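Local coordinates for protein lipoteichoic acid primase (Listeria monocytogenes, PDB 4UOP) that belongs to the sulfatase-like family of metal-dependent enzymes and carries a magnesium ion in its extracellular catalytic domain, at residues 50-55 / 350-355; 64-69 / 282-287; 75-80 / 237-242. One frame throughout, in Å; residues are numbered along the deposited sequence.

Overall arrangement
From the N terminus, after helix 34-41 the chain runs through the loop at 50-55, which contact 1 joins to 350-355, the loop after helix 341-348; this closure encloses the other two. Strand 59-65 then leads into contact 2, where 64-69 meets 282-287 at the ends of two parallel neighbours in the central mixed sheet and the magnesium ion is held. Next comes the hairpin at 75-80, which contact 3 ties to the loop 237-242, so this smallest closure lies within that of contact 2. No closures cross. Contacts 1 and 3 lie on opposite sides of the chain's centre, with centres 44 Å apart, while the nearest atoms of contacts 2 and 3 are about 7 Å apart.

Contact 1 of 3, residues 50-55 / 350-355; sequences DYFGAA and GIKTGD
The phenyl ring of F52 lies over the backbone of G350, the residue at which helix 341-348 is terminated by a Schellman motif. G350 CA sits 3.9 Å from the centroid of the F52 ring and 22° off its normal, a CH-pi contact that is displaced from the centre toward the rim. The outer atoms of the ring do the touching: F52 CZ comes to 3.6 Å from G350 C. This reach follows from chi1 of -179°, which sets CG of F52 anti to the backbone N and carries the ring out over G350, with CE1 and CZ foremost.

The backbones themselves meet at a pair of glycines, G53 CA lying 3.5 Å from G350 CA. Both have positive phi, G53 as the third residue of a type II beta turn from Y51 to A54 and G350 as the residue that ends the helix, and they meet backbone to backbone. No hydrogen bond links 50-55 to 350-355 directly. The 50-55 loop is instead tied to the end of helix 341-348: G53 bonds N347 and A55 bonds L348 through the backbone, and N347 ND2 bonds D50 O.

Farther along, the chain of K352 bends at chi2 and chi4 and crosses F52 at about a right angle. Its ammonium makes an off-centre cation-pi contact, with K352 NZ 4.1 Å from the centroid of the F52 ring and 32° off the normal; the nearest ring atom to that nitrogen is CZ.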
loop_
_atom_site.group_PDB
_atom_site.type_symbol
_atom_site.label_atom_id
_atom_site.label_comp_id
_atom_site.label_asym_id
_atom_site.label_seq_id
_atom_site.Cartn_x
_atom_site.Cartn_y
_atom_site.Cartn_z
ATOM N N ASP B 50 -19.042 30.991 -11.375
ATOM C CA ASP B 50 -18.192 32.167 -11.383
ATOM C C ASP B 50 -16.832 31.811 -11.987
ATOM O O ASP B 50 -16.428 30.654 -11.971
ATOM C CB ASP B 50 -18.004 32.681 -9.967
ATOM C CG ASP B 50 -19.317 33.117 -9.334
ATOM O OD1 ASP B 50 -20.120 33.763 -10.035
ATOM O OD2 ASP B 50 -19.540 32.797 -8.157
ATOM N N TYR B 51 -16.178 32.824 -12.542
ATOM C CA TYR B 51 -14.838 32.713 -13.146
ATOM C C TYR B 51 -14.774 31.816 -14.384
ATOM O O TYR B 51 -13.685 31.465 -14.825
ATOM C CB TYR B 51 -13.799 32.238 -12.108
ATOM C CG TYR B 51 -13.902 32.876 -10.746
ATOM C CD1 TYR B 51 -13.462 34.178 -10.524
ATOM C CD2 TYR B 51 -14.419 32.171 -9.674
ATOM C CE1 TYR B 51 -13.561 34.762 -9.267
ATOM C CE2 TYR B 51 -14.513 32.739 -8.416
ATOM C CZ TYR B 51 -14.085 34.035 -8.221
ATOM O OH TYR B 51 -14.182 34.591 -6.976
ATOM N N PHE B 52 -15.920 31.440 -14.953
ATOM C CA PHE B 52 -15.919 30.565 -16.105
ATOM C C PHE B 52 -15.288 31.278 -17.296
ATOM O O PHE B 52 -15.744 32.346 -17.704
ATOM C CB PHE B 52 -17.335 30.086 -16.453
ATOM C CG PHE B 52 -17.367 29.170 -17.630
ATOM C CD1 PHE B 52 -16.931 27.858 -17.511
ATOM C CD2 PHE B 52 -17.781 29.627 -18.881
ATOM C CE1 PHE B 52 -16.918 27.016 -18.602
ATOM C CE2 PHE B 52 -17.780 28.779 -19.974
ATOM C CZ PHE B 52 -17.345 27.473 -19.835
ATOM N N GLY B 53 -14.193 30.725 -17.807
ATOM C CA GLY B 53 -13.490 31.351 -18.917
ATOM C C GLY B 53 -12.819 32.664 -18.564
ATOM O O GLY B 53 -12.487 33.438 -19.448
ATOM N N ALA B 54 -12.577 32.915 -17.282
ATOM C CA ALA B 54 -11.811 34.098 -16.873
ATOM C C ALA B 54 -10.407 34.065 -17.484
ATOM O O ALA B 54 -9.785 35.115 -17.695
ATOM C CB ALA B 54 -11.705 34.184 -15.371
ATOM N N ALA B 55 -9.926 32.860 -17.781
ATOM C CA ALA B 55 -8.648 32.686 -18.465
ATOM C C ALA B 55 -8.837 31.903 -19.763
ATOM O O ALA B 55 -7.988 31.097 -20.145
ATOM C CB ALA B 55 -7.662 31.976 -17.543
ATOM N N GLY B 350 -12.441 27.995 -19.270
ATOM C CA GLY B 350 -13.683 28.039 -20.049
ATOM C C GLY B 350 -13.936 26.784 -20.842
ATOM O O GLY B 350 -14.455 26.846 -21.952
ATOM N N ILE B 351 -13.517 25.643 -20.308
ATOM C CA ILE B 351 -13.645 24.390 -21.001
ATOM C C ILE B 351 -14.730 23.549 -20.333
ATOM O O ILE B 351 -14.698 23.305 -19.139
ATOM C CB ILE B 351 -12.297 23.651 -21.051
ATOM C CG1 ILE B 351 -11.344 24.410 -21.984
ATOM C CG2 ILE B 351 -12.482 22.209 -21.511
ATOM C CD1 ILE B 351 -9.908 23.942 -21.949
ATOM N N LYS B 352 -15.706 23.122 -21.127
ATOM C CA LYS B 352 -16.755 22.249 -20.645
ATOM C C LYS B 352 -16.242 20.829 -20.621
ATOM O O LYS B 352 -15.636 20.359 -21.582
ATOM C CB LYS B 352 -18.004 22.331 -21.528
ATOM C CG LYS B 352 -18.860 23.558 -21.262
ATOM C CD LYS B 352 -19.465 23.543 -19.863
ATOM C CE LYS B 352 -20.760 24.345 -19.783
ATOM N NZ LYS B 352 -20.527 25.806 -19.586
ATOM N N THR B 353 -16.501 20.148 -19.519
ATOM C CA THR B 353 -16.031 18.781 -19.326
ATOM C C THR B 353 -17.035 17.725 -19.802
ATOM O O THR B 353 -16.695 16.550 -19.925
ATOM C CB THR B 353 -15.698 18.555 -17.851
ATOM O OG1 THR B 353 -16.860 18.814 -17.059
ATOM C CG2 THR B 353 -14.564 19.511 -17.420
ATOM N N GLY B 354 -18.271 18.148 -20.053
ATOM C CA GLY B 354 -19.295 17.273 -20.623
ATOM C C GLY B 354 -19.565 16.000 -19.844
ATOM O O GLY B 354 -19.929 16.050 -18.673
ATOM N N ASP B 355 -19.378 14.857 -20.501
ATOM C CA ASP B 355 -19.681 13.555 -19.902
ATOM C C ASP B 355 -18.473 12.958 -19.189
ATOM O O ASP B 355 -18.534 11.825 -18.706
ATOM C CB ASP B 355 -20.151 12.549 -20.961
ATOM C CG ASP B 355 -21.416 12.991 -21.682
ATOM O OD1 ASP B 355 -22.250 13.698 -21.069
ATOM O OD2 ASP B 355 -21.575 12.613 -22.868
#

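Contact 2 of 3, residues 64-69 / 282-287; sequences QLESFQ and YGDHHI. With MG (magnesium ion), chain J.
E66, D284 and H285 converge on the magnesium ion from the loops just past the C-terminal ends of two adjacent parallel strands, forming most of the metal site of this sulfatase-family domain. E66 is bidentate, its OE2 at 2.2 Å and OE1 at 2.4 Å from magnesium; D284 gives OD2 alone, and H285 gives NE2. T108 and a water complete the six ligand atoms. The carboxylate planes of E66 and D284 stand 78° apart, and their close oxygens, 3.1 Å between E66 OE1 and D284 OD2, are bridged by the shared cation.

The second shell fixes these groups. D284 OD1, the oxygen not on the metal, receives S67 N on its syn side at 2.7 Å, in a nearly straight bond (170°). S67 OG donates to the anti lone pair of E66 OE2. H285 ND1 donates to H286 O, which lies in the H285 ring plane; this restrains the ring's rotation and points NE2 at the metal.

Farther back, parallel pairing sets the register: L65 N bonds Y282 O at 2.8 Å, and D284 N returns to L65 O. Q64, with CG anti to the backbone N (chi1 -178°) and the chain extended, accepts from Y282 OH at OE1 in the carbonyl plane, 2.6 Å away, while its NE2 donates to a water near D284. Beyond the metal, I287 N donates to Q69 OE1 at 2.8 Å.

Around this core, Q64 packs against helix 107-117, which also supplies T108, whereas F68 lies on helix 246-271. Strand 59-65 runs between strands 277-283 and 214-219, and D244 of the second subunit packs against the metal-site residues E66 and H285.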
loop_
_atom_site.group_PDB
_atom_site.type_symbol
_atom_site.label_atom_id
_atom_site.label_comp_id
_atom_site.label_asym_id
_atom_site.label_seq_id
_atom_site.Cartn_x
_atom_site.Cartn_y
_atom_site.Cartn_z
ATOM N N GLN B 64 4.444 21.008 -9.536
ATOM C CA GLN B 64 4.260 20.115 -8.411
ATOM C C GLN B 64 5.557 20.118 -7.609
ATOM O O GLN B 64 6.585 19.663 -8.108
ATOM C CB GLN B 64 3.955 18.708 -8.888
ATOM C CG GLN B 64 3.693 17.739 -7.749
ATOM C CD GLN B 64 3.264 16.364 -8.201
ATOM O OE1 GLN B 64 2.134 16.161 -8.692
ATOM N NE2 GLN B 64 4.142 15.395 -8.015
ATOM N N LEU B 65 5.480 20.639 -6.397
ATOM C CA LEU B 65 6.652 20.872 -5.543
ATOM C C LEU B 65 6.851 19.723 -4.557
ATOM O O LEU B 65 6.038 19.505 -3.652
ATOM C CB LEU B 65 6.471 22.190 -4.802
ATOM C CG LEU B 65 6.331 23.411 -5.708
ATOM C CD1 LEU B 65 5.715 24.556 -4.922
ATOM C CD2 LEU B 65 7.674 23.818 -6.293
ATOM N N GLU B 66 7.954 18.997 -4.732
ATOM C CA GLU B 66 8.226 17.799 -3.961
ATOM C C GLU B 66 8.297 18.052 -2.447
ATOM O O GLU B 66 9.105 18.872 -1.979
ATOM C CB GLU B 66 9.549 17.179 -4.442
ATOM C CG GLU B 66 9.960 15.949 -3.649
ATOM C CD GLU B 66 8.916 14.851 -3.701
ATOM O OE1 GLU B 66 8.659 14.325 -4.805
ATOM O OE2 GLU B 66 8.365 14.489 -2.641
ATOM N N SER B 67 7.446 17.353 -1.694
ATOM C CA SER B 67 7.510 17.309 -0.225
ATOM C C SER B 67 7.278 18.647 0.505
ATOM O O SER B 67 7.568 18.746 1.700
ATOM C CB SER B 67 8.843 16.672 0.231
ATOM O OG SER B 67 8.866 15.288 -0.098
ATOM N N PHE B 68 6.703 19.640 -0.182
ATOM C CA PHE B 68 6.246 20.878 0.463
ATOM C C PHE B 68 4.946 20.605 1.255
ATOM O O PHE B 68 4.005 20.014 0.711
ATOM C CB PHE B 68 5.964 21.973 -0.569
ATOM C CG PHE B 68 7.178 22.754 -1.034
ATOM C CD1 PHE B 68 8.288 22.114 -1.557
ATOM C CD2 PHE B 68 7.170 24.148 -1.016
ATOM C CE1 PHE B 68 9.380 22.845 -2.015
ATOM C CE2 PHE B 68 8.257 24.883 -1.476
ATOM C CZ PHE B 68 9.354 24.227 -1.998
ATOM N N GLN B 69 4.892 21.044 2.513
ATOM C CA GLN B 69 3.674 20.941 3.328
ATOM C C GLN B 69 3.378 22.286 3.962
ATOM O O GLN B 69 4.286 23.014 4.372
ATOM C CB GLN B 69 3.779 19.841 4.389
ATOM C CG GLN B 69 4.928 19.998 5.374
ATOM C CD GLN B 69 5.192 18.708 6.119
ATOM O OE1 GLN B 69 5.786 17.788 5.567
ATOM N NE2 GLN B 69 4.737 18.626 7.377
ATOM N N TYR B 282 1.498 23.540 -6.295
ATOM C CA TYR B 282 1.042 22.763 -5.137
ATOM C C TYR B 282 2.123 21.805 -4.680
ATOM O O TYR B 282 2.927 21.345 -5.490
ATOM C CB TYR B 282 -0.254 21.991 -5.479
ATOM C CG TYR B 282 -0.076 20.926 -6.527
ATOM C CD1 TYR B 282 -0.086 21.250 -7.879
ATOM C CD2 TYR B 282 0.111 19.598 -6.172
ATOM C CE1 TYR B 282 0.100 20.285 -8.849
ATOM C CE2 TYR B 282 0.296 18.623 -7.137
ATOM C CZ TYR B 282 0.296 18.980 -8.472
ATOM O OH TYR B 282 0.492 18.062 -9.470
ATOM N N GLY B 283 2.137 21.482 -3.393
ATOM C CA GLY B 283 3.053 20.446 -2.882
ATOM C C GLY B 283 2.463 19.083 -3.172
ATOM O O GLY B 283 1.246 18.924 -3.090
ATOM N N ASP B 284 3.287 18.088 -3.514
ATOM C CA ASP B 284 2.722 16.767 -3.792
ATOM C C ASP B 284 2.133 16.078 -2.564
ATOM O O ASP B 284 1.054 15.505 -2.642
ATOM C CB ASP B 284 3.651 15.840 -4.594
ATOM C CG ASP B 284 4.972 15.536 -3.915
ATOM O OD1 ASP B 284 5.338 16.191 -2.914
ATOM O OD2 ASP B 284 5.642 14.591 -4.415
ATOM N N HIS B 285 2.838 16.166 -1.439
ATOM C CA HIS B 285 2.423 15.539 -0.194
ATOM C C HIS B 285 3.405 15.954 0.884
ATOM O O HIS B 285 4.495 16.473 0.580
ATOM C CB HIS B 285 2.449 14.020 -0.344
ATOM C CG HIS B 285 3.753 13.510 -0.850
ATOM N ND1 HIS B 285 4.859 13.384 -0.037
ATOM C CD2 HIS B 285 4.161 13.167 -2.092
ATOM C CE1 HIS B 285 5.882 12.961 -0.750
ATOM N NE2 HIS B 285 5.489 12.833 -2.003
ATOM N N HIS B 286 3.005 15.728 2.135
ATOM C CA HIS B 286 3.846 16.052 3.269
ATOM C C HIS B 286 4.939 15.017 3.392
ATOM O O HIS B 286 4.855 13.928 2.826
ATOM C CB HIS B 286 3.040 16.107 4.553
ATOM C CG HIS B 286 2.836 14.778 5.194
ATOM N ND1 HIS B 286 1.994 13.821 4.670
ATOM C CD2 HIS B 286 3.369 14.238 6.315
ATOM C CE1 HIS B 286 2.011 12.752 5.445
ATOM N NE2 HIS B 286 2.844 12.978 6.448
ATOM N N ILE B 287 5.976 15.377 4.127
ATOM C CA ILE B 287 7.044 14.436 4.390
ATOM C C ILE B 287 7.461 14.404 5.866
ATOM O O ILE B 287 7.986 13.396 6.324
ATOM C CB ILE B 287 8.256 14.704 3.454
ATOM C CG1 ILE B 287 9.198 13.497 3.400
ATOM C CG2 ILE B 287 9.001 15.963 3.865
ATOM C CD1 ILE B 287 8.521 12.194 3.022
HETATM MG MG MG J . 6.954 13.193 -3.628
HETATM O O HOH W 1 6.640 16.255 -6.855
HETATM O O HOH W 2 8.112 11.479 -2.834
#

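Contact 3 of 3, residues 75-80 / 237-242; sequences VKINGQ and DLPSDL
Q80 reaches across to D237 with its side-chain amide and uses both ends of it on one residue's backbone. D237 N donates to Q80 OE1 at 2.8 Å, in the carbonyl plane and on a lone pair. Q80 NE2 in turn donates to D237 O over 3.1 Å, almost straight at 178° and in the plane of the amide. The same NE2 also bonds I77 O, 2.8 Å away, so two acceptors fix which way round the amide sits. I77 O accepts Q80 N as well, the two donors arriving from opposite faces of the carbonyl plane.

These bonds are built on a tight beta hairpin: strands 76-77 and 80-81 are joined by a type I' turn from I77 to Q80, with N78 and G79 at its corners, both of positive phi. In Q80, chi1 of -54° sets CG trans to the carbonyl carbon, and the extended chain beyond carries the amide across to D237.

Beside the amide, I77 makes apolar contacts with P239 and L242, using both of its branches: CG2, trans to the backbone nitrogen, presses on P239 CD at 3.4 Å, closer than usual for two carbons, while CD1 meets L242 CD1 tip to tip at 4.1 Å. N78 is a van der Waals neighbour of the P239 ring; its side chain slides past in the opposite direction, with N78 ND2 4.2 Å from P239 CB.

The contact thus fastens the hairpin to the loop leading from strand 214-219 into helix 246-271. F251 of that helix touches both I77 and L242, and Y300 touches I77, P239 and L242 from a neighbouring loop.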
loop_
_atom_site.group_PDB
_atom_site.type_symbol
_atom_site.label_atom_id
_atom_site.label_comp_id
_atom_site.label_asym_id
_atom_site.label_seq_id
_atom_site.Cartn_x
_atom_site.Cartn_y
_atom_site.Cartn_z
ATOM N N VAL B 75 7.601 30.120 7.124
ATOM C CA VAL B 75 8.336 29.969 8.371
ATOM C C VAL B 75 9.580 30.841 8.279
ATOM O O VAL B 75 10.145 30.997 7.202
ATOM C CB VAL B 75 8.721 28.477 8.578
ATOM C CG1 VAL B 75 9.935 28.315 9.481
ATOM C CG2 VAL B 75 7.529 27.700 9.136
ATOM N N LYS B 76 9.983 31.424 9.407
ATOM C CA LYS B 76 11.241 32.165 9.497
ATOM C C LYS B 76 12.139 31.497 10.529
ATOM O O LYS B 76 11.685 31.176 11.625
ATOM C CB LYS B 76 10.991 33.608 9.922
ATOM C CG LYS B 76 10.490 34.508 8.819
ATOM C CD LYS B 76 10.274 35.918 9.341
ATOM C CE LYS B 76 9.801 36.849 8.241
ATOM N NZ LYS B 76 10.817 37.020 7.165
ATOM N N ILE B 77 13.402 31.273 10.165
ATOM C CA ILE B 77 14.405 30.731 11.077
ATOM C C ILE B 77 15.385 31.862 11.377
ATOM O O ILE B 77 16.168 32.245 10.512
ATOM C CB ILE B 77 15.179 29.547 10.449
ATOM C CG1 ILE B 77 14.232 28.429 9.994
ATOM C CG2 ILE B 77 16.211 28.998 11.425
ATOM C CD1 ILE B 77 13.430 27.774 11.095
ATOM N N ASN B 78 15.312 32.417 12.588
ATOM C CA ASN B 78 16.136 33.565 12.987
ATOM C C ASN B 78 16.071 34.693 11.962
ATOM O O ASN B 78 17.095 35.164 11.475
ATOM C CB ASN B 78 17.602 33.142 13.213
ATOM C CG ASN B 78 17.774 32.193 14.388
ATOM O OD1 ASN B 78 16.902 32.078 15.248
ATOM N ND2 ASN B 78 18.917 31.513 14.434
ATOM N N GLY B 79 14.856 35.090 11.606
ATOM C CA GLY B 79 14.642 36.137 10.612
ATOM C C GLY B 79 14.785 35.727 9.150
ATOM O O GLY B 79 14.482 36.525 8.269
ATOM N N GLN B 80 15.239 34.503 8.877
ATOM C CA GLN B 80 15.436 34.035 7.495
ATOM C C GLN B 80 14.185 33.290 6.990
ATOM O O GLN B 80 13.827 32.242 7.535
ATOM C CB GLN B 80 16.641 33.097 7.416
ATOM C CG GLN B 80 17.957 33.650 7.965
ATOM C CD GLN B 80 18.936 32.549 8.338
ATOM O OE1 GLN B 80 19.787 32.168 7.540
ATOM N NE2 GLN B 80 18.792 32.003 9.546
ATOM N N ASP B 237 21.384 29.868 7.533
ATOM C CA ASP B 237 22.263 29.616 8.675
ATOM C C ASP B 237 21.404 28.995 9.785
ATOM O O ASP B 237 20.581 29.675 10.392
ATOM C CB ASP B 237 22.936 30.910 9.148
ATOM C CG ASP B 237 23.795 30.710 10.397
ATOM O OD1 ASP B 237 24.464 29.655 10.517
ATOM O OD2 ASP B 237 23.799 31.617 11.263
ATOM N N LEU B 238 21.594 27.702 10.019
ATOM C CA LEU B 238 20.701 26.938 10.891
ATOM C C LEU B 238 21.136 27.042 12.353
ATOM O O LEU B 238 22.331 26.964 12.633
ATOM C CB LEU B 238 20.709 25.464 10.501
ATOM C CG LEU B 238 20.025 25.060 9.195
ATOM C CD1 LEU B 238 20.303 23.601 8.905
ATOM C CD2 LEU B 238 18.533 25.298 9.274
ATOM N N PRO B 239 20.177 27.190 13.275
ATOM C CA PRO B 239 20.526 27.055 14.709
ATOM C C PRO B 239 20.915 25.622 15.073
ATOM O O PRO B 239 20.597 24.688 14.331
ATOM C CB PRO B 239 19.260 27.486 15.432
ATOM C CG PRO B 239 18.154 27.393 14.434
ATOM C CD PRO B 239 18.762 27.557 13.074
ATOM N N SER B 240 21.590 25.439 16.205
ATOM C CA SER B 240 22.184 24.136 16.526
ATOM C C SER B 240 21.154 23.035 16.753
ATOM O O SER B 240 21.466 21.849 16.597
ATOM C CB SER B 240 23.105 24.248 17.751
ATOM O OG SER B 240 22.343 24.447 18.931
ATOM N N ASP B 241 19.930 23.404 17.118
ATOM C CA ASP B 241 18.898 22.391 17.247
ATOM C C ASP B 241 18.300 21.955 15.897
ATOM O O ASP B 241 17.466 21.060 15.878
ATOM C CB ASP B 241 17.826 22.790 18.254
ATOM C CG ASP B 241 16.992 23.974 17.837
ATOM O OD1 ASP B 241 17.113 24.488 16.707
ATOM O OD2 ASP B 241 16.209 24.422 18.693
ATOM N N LEU B 242 18.764 22.555 14.800
ATOM C CA LEU B 242 18.434 22.092 13.445
ATOM C C LEU B 242 19.609 21.593 12.605
ATOM O O LEU B 242 19.424 20.783 11.697
ATOM C CB LEU B 242 17.786 23.211 12.674
ATOM C CG LEU B 242 16.369 23.530 13.118
ATOM C CD1 LEU B 242 15.893 24.812 12.477
ATOM C CD2 LEU B 242 15.437 22.378 12.791
#